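Local coordinates for Dot/Icm T4SS effector (Legionella pneumophila, PDB 6VVE), which acts as a bacterial effector kinase that is activated by host inositol hexakisphosphate and binds ADP and manganese, at residues A[72-83]-A[86-98]. Numbering follows the deposited sequence.
With ADP (adenosine-5'-diphosphate), chain C; IHP (inositol hexakisphosphate), chain B.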
ATOM      1  N   ASP A  72      -1.237 -15.557 -24.991  1.00 75.35           N
ATOM      2  CA  ASP A  72       0.177 -15.866 -25.169  1.00 71.18           C
ATOM      3  C   ASP A  72       1.060 -14.754 -24.603  1.00 65.59           C
ATOM      4  O   ASP A  72       2.222 -14.618 -24.987  1.00 68.57           O
ATOM      5  CB  ASP A  72       0.489 -16.088 -26.649  1.00 73.77           C
ATOM      6  CG  ASP A  72       0.016 -14.940 -27.522  1.00 75.09           C
ATOM      7  OD1 ASP A  72       0.688 -13.882 -27.538  1.00 74.98           O
ATOM      8  OD2 ASP A  72      -1.031 -15.092 -28.188  1.00 75.99           O
ATOM      9  N   TYR A  73       0.505 -13.957 -23.692  1.00 40.79           N
ATOM     10  CA  TYR A  73       1.312 -12.982 -22.971  1.00 42.89           C
ATOM     11  C   TYR A  73       2.294 -13.695 -22.045  1.00 41.49           C
ATOM     12  O   TYR A  73       2.028 -14.793 -21.547  1.00 44.26           O
ATOM     13  CB  TYR A  73       0.430 -12.038 -22.154  1.00 41.63           C
ATOM     14  CG  TYR A  73      -0.391 -11.080 -22.985  1.00 41.70           C
ATOM     15  CD1 TYR A  73       0.211 -10.031 -23.668  1.00 40.76           C
ATOM     16  CD2 TYR A  73      -1.769 -11.214 -23.077  1.00 39.19           C
ATOM     17  CE1 TYR A  73      -0.535  -9.150 -24.425  1.00 38.28           C
ATOM     18  CE2 TYR A  73      -2.523 -10.338 -23.832  1.00 36.43           C
ATOM     19  CZ  TYR A  73      -1.899  -9.309 -24.502  1.00 37.00           C
ATOM     20  OH  TYR A  73      -2.643  -8.434 -25.255  1.00 39.72           O
ATOM     21  N   LYS A  74       3.438 -13.059 -21.811  1.00 43.23           N
ATOM     22  CA  LYS A  74       4.409 -13.608 -20.877  1.00 44.87           C
ATOM     23  C   LYS A  74       3.874 -13.511 -19.452  1.00 42.25           C
ATOM     24  O   LYS A  74       3.282 -12.500 -19.055  1.00 37.68           O
ATOM     25  CB  LYS A  74       5.739 -12.872 -20.992  1.00 45.32           C
ATOM     26  CG  LYS A  74       6.849 -13.479 -20.143  1.00 52.27           C
ATOM     27  CD  LYS A  74       8.089 -12.598 -20.155  1.00 57.38           C
ATOM     28  CE  LYS A  74       8.730 -12.525 -18.774  1.00 58.56           C
ATOM     29  NZ  LYS A  74       9.551 -11.285 -18.617  1.00 57.45           N
ATOM     30  N   GLU A  75       4.080 -14.574 -18.681  1.00 50.91           N
ATOM     31  CA  GLU A  75       3.587 -14.653 -17.312  1.00 45.95           C
ATOM     32  C   GLU A  75       4.646 -14.110 -16.361  1.00 44.66           C
ATOM     33  O   GLU A  75       5.767 -14.629 -16.308  1.00 49.07           O
ATOM     34  CB  GLU A  75       3.223 -16.095 -16.955  1.00 48.65           C
ATOM     35  CG  GLU A  75       1.879 -16.539 -17.516  1.00 48.63           C
ATOM     36  CD  GLU A  75       1.755 -18.049 -17.649  1.00 55.86           C
ATOM     37  OE1 GLU A  75       2.773 -18.765 -17.491  1.00 59.60           O
ATOM     38  OE2 GLU A  75       0.633 -18.524 -17.926  1.00 58.43           O
ATOM     39  N   LEU A  76       4.292 -13.062 -15.621  1.00 32.46           N
ATOM     40  CA  LEU A  76       5.204 -12.498 -14.636  1.00 35.16           C
ATOM     41  C   LEU A  76       5.130 -13.237 -13.306  1.00 33.72           C
ATOM     42  O   LEU A  76       6.120 -13.276 -12.567  1.00 36.55           O
ATOM     43  CB  LEU A  76       4.894 -11.015 -14.418  1.00 37.08           C
ATOM     44  CG  LEU A  76       5.119 -10.100 -15.618  1.00 37.39           C
ATOM     45  CD1 LEU A  76       4.702  -8.677 -15.290  1.00 24.80           C
ATOM     46  CD2 LEU A  76       6.573 -10.143 -16.061  1.00 42.09           C
ATOM     47  N   GLY A  77       3.987 -13.827 -12.990  1.00 35.05           N
ATOM     48  CA  GLY A  77       3.840 -14.559 -11.750  1.00 38.10           C
ATOM     49  C   GLY A  77       2.407 -15.007 -11.566  1.00 37.61           C
ATOM     50  O   GLY A  77       1.522 -14.703 -12.373  1.00 34.60           O
ATOM     51  N   LYS A  78       2.195 -15.738 -10.478  1.00 38.08           N
ATOM     52  CA  LYS A  78       0.882 -16.283 -10.172  1.00 41.54           C
ATOM     53  C   LYS A  78       0.768 -16.481  -8.671  1.00 44.98           C
ATOM     54  O   LYS A  78       1.717 -16.933  -8.023  1.00 46.07           O
ATOM     55  CB  LYS A  78       0.647 -17.611 -10.900  1.00 46.12           C
ATOM     56  CG  LYS A  78      -0.816 -18.026 -10.986  1.00 48.96           C
ATOM     57  CD  LYS A  78      -0.954 -19.514 -11.318  1.00 54.28           C
ATOM     58  CE  LYS A  78      -2.405 -19.894 -11.603  1.00 54.77           C
ATOM     59  NZ  LYS A  78      -3.340 -19.423 -10.534  1.00 53.40           N
ATOM     60  N   GLY A  79      -0.395 -16.130  -8.124  1.00 37.91           N
ATOM     61  CA  GLY A  79      -0.669 -16.341  -6.721  1.00 44.72           C
ATOM     62  C   GLY A  79      -1.880 -17.223  -6.504  1.00 43.84           C
ATOM     63  O   GLY A  79      -2.218 -18.043  -7.363  1.00 50.28           O
ATOM     64  N   GLU A  80      -2.545 -17.066  -5.360  1.00 62.95           N
ATOM     65  CA  GLU A  80      -3.734 -17.863  -5.089  1.00 68.57           C
ATOM     66  C   GLU A  80      -4.935 -17.370  -5.886  1.00 73.74           C
ATOM     67  O   GLU A  80      -5.753 -18.180  -6.341  1.00 72.50           O
ATOM     68  CB  GLU A  80      -4.055 -17.839  -3.591  1.00 71.98           C
ATOM     69  CG  GLU A  80      -3.091 -18.638  -2.727  1.00 73.51           C
ATOM     70  CD  GLU A  80      -3.161 -20.129  -3.004  1.00 78.17           C
ATOM     71  OE1 GLU A  80      -4.248 -20.617  -3.381  1.00 80.07           O
ATOM     72  OE2 GLU A  80      -2.123 -20.810  -2.856  1.00 81.03           O
ATOM     73  N   GLN A  81      -5.044 -16.057  -6.084  1.00 79.04           N
ATOM     74  CA  GLN A  81      -6.259 -15.454  -6.609  1.00 73.85           C
ATOM     75  C   GLN A  81      -6.088 -14.822  -7.985  1.00 73.68           C
ATOM     76  O   GLN A  81      -6.967 -14.067  -8.419  1.00 78.70           O
ATOM     77  CB  GLN A  81      -6.782 -14.399  -5.626  1.00 75.03           C
ATOM     78  CG  GLN A  81      -7.703 -14.945  -4.548  1.00 77.68           C
ATOM     79  CD  GLN A  81      -9.025 -15.438  -5.110  1.00 82.59           C
ATOM     80  OE1 GLN A  81      -9.231 -15.456  -6.325  1.00 83.02           O
ATOM     81  NE2 GLN A  81      -9.932 -15.838  -4.226  1.00 84.99           N
ATOM     82  N   GLY A  82      -5.002 -15.107  -8.691  1.00 53.59           N
ATOM     83  CA  GLY A  82      -4.868 -14.550 -10.024  1.00 44.72           C
ATOM     84  C   GLY A  82      -3.552 -14.917 -10.671  1.00 45.37           C
ATOM     85  O   GLY A  82      -2.686 -15.560 -10.067  1.00 48.85           O
ATOM     86  N   THR A  83      -3.431 -14.502 -11.933  1.00 44.95           N
ATOM     87  CA  THR A  83      -2.219 -14.642 -12.726  1.00 45.81           C
ATOM     88  C   THR A  83      -1.863 -13.272 -13.279  1.00 43.62           C
ATOM     89  O   THR A  83      -2.745 -12.537 -13.731  1.00 25.08           O
ATOM     90  CB  THR A  83      -2.406 -15.640 -13.873  1.00 45.79           C
ATOM     91  OG1 THR A  83      -2.839 -16.900 -13.343  1.00 43.84           O
ATOM     92  CG2 THR A  83      -1.100 -15.832 -14.635  1.00 47.84           C
ATOM     93  N   GLU A  86       2.648  -9.777 -18.486  1.00 26.34           N
ATOM     94  CA  GLU A  86       3.377  -8.593 -18.929  1.00 28.23           C
ATOM     95  C   GLU A  86       2.696  -8.072 -20.192  1.00 23.93           C
ATOM     96  O   GLU A  86       2.903  -8.601 -21.286  1.00 25.44           O
ATOM     97  CB  GLU A  86       4.846  -8.909 -19.178  1.00 33.10           C
ATOM     98  CG  GLU A  86       5.660  -7.704 -19.632  1.00 37.04           C
ATOM     99  CD  GLU A  86       7.106  -8.045 -19.929  1.00 40.65           C
ATOM    100  OE1 GLU A  86       7.608  -9.042 -19.369  1.00 41.44           O
ATOM    101  OE2 GLU A  86       7.735  -7.318 -20.724  1.00 41.94           O
ATOM    102  N   LYS A  87       1.875  -7.032 -20.036  1.00 27.47           N
ATOM    103  CA  LYS A  87       1.238  -6.409 -21.192  1.00 28.64           C
ATOM    104  C   LYS A  87       2.264  -5.654 -22.027  1.00 31.42           C
ATOM    105  O   LYS A  87       2.312  -5.800 -23.255  1.00 31.93           O
ATOM    106  CB  LYS A  87       0.117  -5.475 -20.728  1.00 26.50           C
ATOM    107  CG  LYS A  87      -0.679  -4.835 -21.853  1.00 26.13           C
ATOM    108  CD  LYS A  87      -1.352  -5.884 -22.726  1.00 26.73           C
ATOM    109  CE  LYS A  87      -2.479  -5.284 -23.555  1.00 29.92           C
ATOM    110  NZ  LYS A  87      -1.984  -4.524 -24.732  1.00 33.07           N
ATOM    111  N   THR A  88       3.086  -4.826 -21.375  1.00 28.73           N
ATOM    112  CA  THR A  88       4.190  -4.136 -22.026  1.00 29.67           C
ATOM    113  C   THR A  88       5.381  -4.158 -21.075  1.00 28.08           C
ATOM    114  O   THR A  88       5.297  -4.666 -19.953  1.00 25.26           O
ATOM    115  CB  THR A  88       3.823  -2.696 -22.409  1.00 28.91           C
ATOM    116  OG1 THR A  88       3.653  -1.914 -21.222  1.00 27.15           O
ATOM    117  CG2 THR A  88       2.537  -2.668 -23.226  1.00 24.04           C
ATOM    118  N   GLU A  89       6.502  -3.587 -21.517  1.00 25.22           N
ATOM    119  CA  GLU A  89       7.679  -3.532 -20.657  1.00 40.56           C
ATOM    120  C   GLU A  89       7.447  -2.673 -19.418  1.00 29.00           C
ATOM    121  O   GLU A  89       8.206  -2.778 -18.448  1.00 27.70           O
ATOM    122  CB  GLU A  89       8.883  -3.004 -21.442  1.00 46.07           C
ATOM    123  CG  GLU A  89       8.873  -1.502 -21.685  1.00 51.92           C
ATOM    124  CD  GLU A  89      10.015  -1.043 -22.578  1.00 55.15           C
ATOM    125  OE1 GLU A  89      11.103  -1.660 -22.524  1.00 56.10           O
ATOM    126  OE2 GLU A  89       9.819  -0.075 -23.345  1.00 55.20           O
ATOM    127  N   ASP A  90       6.412  -1.832 -19.427  1.00 27.52           N
ATOM    128  CA  ASP A  90       6.152  -0.897 -18.345  1.00 20.65           C
ATOM    129  C   ASP A  90       4.851  -1.171 -17.604  1.00 18.95           C
ATOM    130  O   ASP A  90       4.573  -0.490 -16.607  1.00 17.68           O
ATOM    131  CB  ASP A  90       6.116   0.544 -18.883  1.00 33.42           C
ATOM    132  CG  ASP A  90       7.421   0.958 -19.534  1.00 34.67           C
ATOM    133  OD1 ASP A  90       8.478   0.787 -18.897  1.00 36.02           O
ATOM    134  OD2 ASP A  90       7.389   1.443 -20.683  1.00 36.10           O
ATOM    135  N   LYS A  91       4.052  -2.139 -18.050  1.00 21.28           N
ATOM    136  CA  LYS A  91       2.719  -2.334 -17.498  1.00 22.05           C
ATOM    137  C   LYS A  91       2.435  -3.809 -17.281  1.00 18.96           C
ATOM    138  O   LYS A  91       2.625  -4.623 -18.193  1.00 19.50           O
ATOM    139  CB  LYS A  91       1.657  -1.730 -18.433  1.00 21.00           C
ATOM    140  CG  LYS A  91       0.240  -1.837 -17.914  1.00 20.09           C
ATOM    141  CD  LYS A  91      -0.730  -1.066 -18.792  1.00 17.28           C
ATOM    142  CE  LYS A  91      -0.871  -1.705 -20.162  1.00 18.78           C
ATOM    143  NZ  LYS A  91      -1.907  -1.026 -20.985  1.00 19.08           N
ATOM    144  N   ALA A  92       1.970  -4.139 -16.077  1.00 21.26           N
ATOM    145  CA  ALA A  92       1.543  -5.485 -15.721  1.00 22.01           C
ATOM    146  C   ALA A  92       0.023  -5.597 -15.827  1.00 20.81           C
ATOM    147  O   ALA A  92      -0.698  -4.596 -15.797  1.00 19.66           O
ATOM    148  CB  ALA A  92       1.998  -5.840 -14.303  1.00 19.86           C
HETATM  149  N   MSE A  93      -0.455  -6.832 -15.929  1.00 19.40           N
HETATM  150  CA  MSE A  93      -1.867  -7.119 -16.158  1.00 19.56           C
HETATM  151  C   MSE A  93      -2.289  -8.373 -15.388  1.00 20.65           C
HETATM  152  O   MSE A  93      -1.825  -9.478 -15.676  1.00 24.12           O
HETATM  153  CB  MSE A  93      -2.118  -7.303 -17.655  1.00 19.48           C
HETATM  154  CG  MSE A  93      -3.571  -7.498 -18.068  1.00 20.49           C
HETATM  155 SE   MSE A  93      -3.674  -7.638 -19.971  1.00 26.09          SE
HETATM  156  CE  MSE A  93      -5.519  -7.471 -20.383  1.00 31.96           C
ATOM    157  N   LYS A  94      -3.173  -8.194 -14.413  1.00 20.81           N
ATOM    158  CA  LYS A  94      -3.580  -9.267 -13.512  1.00 25.65           C
ATOM    159  C   LYS A  94      -4.999  -9.719 -13.835  1.00 26.44           C
ATOM    160  O   LYS A  94      -5.904  -8.891 -13.986  1.00 22.92           O
ATOM    161  CB  LYS A  94      -3.491  -8.811 -12.052  1.00 20.96           C
ATOM    162  CG  LYS A  94      -3.858  -9.877 -11.033  1.00 22.39           C
ATOM    163  CD  LYS A  94      -3.390  -9.477  -9.638  1.00 21.65           C
ATOM    164  CE  LYS A  94      -3.865 -10.471  -8.587  1.00 21.78           C
ATOM    165  NZ  LYS A  94      -3.350 -10.115  -7.227  1.00 21.30           N
ATOM    166  N   VAL A  95      -5.184 -11.029 -13.938  1.00 42.71           N
ATOM    167  CA  VAL A  95      -6.487 -11.640 -14.176  1.00 47.06           C
ATOM    168  C   VAL A  95      -6.875 -12.374 -12.900  1.00 52.30           C
ATOM    169  O   VAL A  95      -6.285 -13.411 -12.565  1.00 52.52           O
ATOM    170  CB  VAL A  95      -6.460 -12.592 -15.380  1.00 47.60           C
ATOM    171  CG1 VAL A  95      -7.767 -13.368 -15.477  1.00 47.20           C
ATOM    172  CG2 VAL A  95      -6.199 -11.819 -16.659  1.00 44.35           C
ATOM    173  N   SER A  96      -7.864 -11.846 -12.188  1.00 27.12           N
ATOM    174  CA  SER A  96      -8.297 -12.450 -10.940  1.00 35.84           C
ATOM    175  C   SER A  96      -9.274 -13.593 -11.202  1.00 37.27           C
ATOM    176  O   SER A  96      -9.920 -13.670 -12.250  1.00 49.05           O
ATOM    177  CB  SER A  96      -8.952 -11.410 -10.035  1.00 36.36           C
ATOM    178  OG  SER A  96      -9.531 -12.020  -8.899  1.00 44.72           O
ATOM    179  N   ARG A  97      -9.371 -14.490 -10.222  1.00 64.44           N
ATOM    180  CA  ARG A  97     -10.251 -15.647 -10.301  1.00 68.88           C
ATOM    181  C   ARG A  97     -11.674 -15.348  -9.843  1.00 71.60           C
ATOM    182  O   ARG A  97     -12.522 -16.247  -9.876  1.00 74.78           O
ATOM    183  CB  ARG A  97      -9.680 -16.800  -9.464  1.00 71.41           C
ATOM    184  CG  ARG A  97      -8.469 -17.482 -10.085  1.00 72.47           C
ATOM    185  CD  ARG A  97      -7.911 -18.590  -9.185  1.00 73.23           C
ATOM    186  NE  ARG A  97      -8.925 -19.573  -8.816  1.00 79.67           N
ATOM    187  CZ  ARG A  97      -9.478 -19.673  -7.607  1.00 83.05           C
ATOM    188  NH1 ARG A  97      -9.114 -18.853  -6.625  1.00 82.53           N
ATOM    189  NH2 ARG A  97     -10.394 -20.602  -7.378  1.00 86.12           N
ATOM    190  N   GLY A  98     -11.959 -14.113  -9.419  1.00 65.44           N
ATOM    191  CA  GLY A  98     -13.272 -13.783  -8.916  1.00 64.49           C
ATOM    192  C   GLY A  98     -14.251 -13.372 -10.004  1.00 65.05           C
ATOM    193  O   GLY A  98     -13.869 -13.027 -11.121  1.00 67.79           O
TER
HETATM  194  PB  ADP C 402      -0.181 -12.827  -4.463  1.00 42.09           P
HETATM  195  O1B ADP C 402       0.455 -12.533  -3.119  1.00 46.20           O
HETATM  196  O2B ADP C 402       0.520 -13.913  -5.236  1.00 44.22           O
HETATM  197  O3B ADP C 402      -1.694 -12.954  -4.431  1.00 40.27           O
HETATM  198  PA  ADP C 402      -0.165 -11.358  -6.896  1.00 30.41           P
HETATM  199  O1A ADP C 402      -0.580  -9.931  -7.142  1.00 22.11           O
HETATM  200  O2A ADP C 402      -1.066 -12.481  -7.336  1.00 25.59           O
HETATM  201  O3A ADP C 402       0.088 -11.476  -5.310  1.00 32.42           O
HETATM  202  O5' ADP C 402       1.266 -11.546  -7.588  1.00 27.55           O
HETATM  203  C5' ADP C 402       1.801 -12.829  -7.870  1.00 30.51           C
HETATM  204  C4' ADP C 402       3.164 -12.678  -8.492  1.00 31.90           C
HETATM  205  O4' ADP C 402       3.108 -11.943  -9.731  1.00 30.81           O
HETATM  206  C3' ADP C 402       4.171 -11.931  -7.585  1.00 34.21           C
HETATM  207  O3' ADP C 402       4.873 -12.774  -6.712  1.00 33.35           O
HETATM  208  C2' ADP C 402       5.101 -11.247  -8.609  1.00 35.20           C
HETATM  209  O2' ADP C 402       6.215 -12.074  -8.888  1.00 36.91           O
HETATM  210  C1' ADP C 402       4.233 -11.066  -9.868  1.00 30.07           C
HETATM  211  N9  ADP C 402       3.807  -9.653  -9.919  1.00 24.95           N
HETATM  212  C8  ADP C 402       2.680  -9.161  -9.361  1.00 21.96           C
HETATM  213  N7  ADP C 402       2.585  -7.823  -9.575  1.00 18.47           N
HETATM  214  C5  ADP C 402       3.667  -7.455 -10.281  1.00 19.93           C
HETATM  215  C6  ADP C 402       4.185  -6.192 -10.839  1.00 19.64           C
HETATM  216  N6  ADP C 402       3.491  -5.049 -10.677  1.00 18.41           N
HETATM  217  N1  ADP C 402       5.359  -6.223 -11.518  1.00 24.51           N
HETATM  218  C2  ADP C 402       6.056  -7.372 -11.684  1.00 25.98           C
HETATM  219  N3  ADP C 402       5.633  -8.554 -11.199  1.00 25.77           N
HETATM  220  C4  ADP C 402       4.471  -8.660 -10.507  1.00 23.02           C
HETATM  221  C1  IHP B 401      -3.274  -0.380 -24.737  1.00 24.64           C
HETATM  222  C2  IHP B 401      -3.721  -0.690 -26.176  1.00 28.61           C
HETATM  223  C3  IHP B 401      -5.210  -1.035 -26.237  1.00 26.08           C
HETATM  224  C4  IHP B 401      -6.056   0.097 -25.638  1.00 28.12           C
HETATM  225  C5  IHP B 401      -5.674   0.312 -24.161  1.00 22.97           C
HETATM  226  C6  IHP B 401      -4.185   0.614 -24.002  1.00 22.55           C
HETATM  227  O11 IHP B 401      -1.980   0.191 -24.777  1.00 23.18           O
HETATM  228  P1  IHP B 401      -0.711  -0.698 -24.257  1.00 24.16           P
HETATM  229  O21 IHP B 401       0.179   0.159 -23.391  1.00 21.42           O
HETATM  230  O31 IHP B 401      -1.204  -1.896 -23.481  1.00 21.95           O
HETATM  231  O41 IHP B 401       0.082  -1.185 -25.467  1.00 24.01           O
HETATM  232  O12 IHP B 401      -2.963  -1.786 -26.630  1.00 37.79           O
HETATM  233  P2  IHP B 401      -2.172  -1.659 -28.074  1.00 43.36           P
HETATM  234  O22 IHP B 401      -2.250  -0.242 -28.578  1.00 46.93           O
HETATM  235  O32 IHP B 401      -0.732  -2.040 -27.873  1.00 47.26           O
HETATM  236  O42 IHP B 401      -2.822  -2.587 -29.067  1.00 46.54           O
HETATM  237  O13 IHP B 401      -5.418  -2.190 -25.475  1.00 25.84           O
HETATM  238  P3  IHP B 401      -6.363  -3.404 -26.048  1.00 24.91           P
HETATM  239  O23 IHP B 401      -6.646  -3.186 -27.525  1.00 24.95           O
HETATM  240  O33 IHP B 401      -5.624  -4.722 -25.853  1.00 23.35           O
HETATM  241  O43 IHP B 401      -7.668  -3.454 -25.284  1.00 26.03           O
HETATM  242  O14 IHP B 401      -7.409  -0.229 -25.725  1.00 37.42           O
HETATM  243  P4  IHP B 401      -8.421   0.911 -26.352  1.00 44.96           P
HETATM  244  O24 IHP B 401      -8.033   1.221 -27.774  1.00 48.19           O
HETATM  245  O34 IHP B 401      -8.295   2.184 -25.531  1.00 49.68           O
HETATM  246  O44 IHP B 401      -9.843   0.406 -26.314  1.00 48.14           O
HETATM  247  O15 IHP B 401      -6.401   1.387 -23.651  1.00 23.75           O
HETATM  248  P5  IHP B 401      -7.550   1.101 -22.519  1.00 24.01           P
HETATM  249  O25 IHP B 401      -8.682   2.093 -22.693  1.00 21.69           O
HETATM  250  O35 IHP B 401      -8.092  -0.297 -22.661  1.00 21.55           O
HETATM  251  O45 IHP B 401      -6.931   1.261 -21.147  1.00 22.94           O
HETATM  252  O16 IHP B 401      -3.856   0.556 -22.628  1.00 24.86           O
HETATM  253  P6  IHP B 401      -3.458   1.946 -21.835  1.00 24.64           P
HETATM  254  O26 IHP B 401      -2.167   1.746 -21.072  1.00 23.73           O
HETATM  255  O36 IHP B 401      -3.290   3.072 -22.825  1.00 21.17           O
HETATM  256  O46 IHP B 401      -4.581   2.282 -20.875  1.00 23.47           O
HETATM  257  O   HOH W   1       3.708 -10.488 -22.852  1.00 37.02           O
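Leu-76 lays its isopropyl end across the base of the Glu-86 side chain at about a right angle, with CG 3.8 Å from Glu-86 CB. Its CD1 also meets the methyl of Ala-92, which borders the adenine of ADP. The extended Glu-86 chain carries OE1 to a salt bridge with Lys-74 NZ at 3.1 Å. Glu-86 N donates a backbone hydrogen bond to Lys-74 O, and a water links Lys-74 N to Glu-86 O. Tyr-73 runs alongside Lys-87, its OH 3.6 Å from Lys-87 CE. The selenium of Met-93 stands above the face of the Tyr-73 ring at a distance, a Met-aromatic contact. Lys-87 CG is anti to the backbone N (chi1 -176°) and the chain then bends, which brings NZ to inositol hexakisphosphate O31 at 3.0 Å. Lys-91 NZ grips the same oxygen and O26.

Further along strand 91-96, Thr-83 and Val-95 form an antiparallel hydrogen-bonded pair; Val-95 N meets Thr-83 O at 2.9 Å. Gly-82 and Ser-96 are an antiparallel non-hydrogen-bonded pair. Gln-81 O accepts a hydrogen bond from Arg-97 N, which lies above its carbonyl plane. The extended Lys-94 chain reaches ADP O1A with NZ at 2.8 Å. Asp-207 forms a salt bridge with the same NZ. Gly-77 passes close to the ribose and Gly-79 to the beta-phosphate. The arrangement is that of a kinase N-lobe sheet: a glycine-rich loop hairpin and a nucleotide-binding lysine, with inositol hexakisphosphate held at the far end.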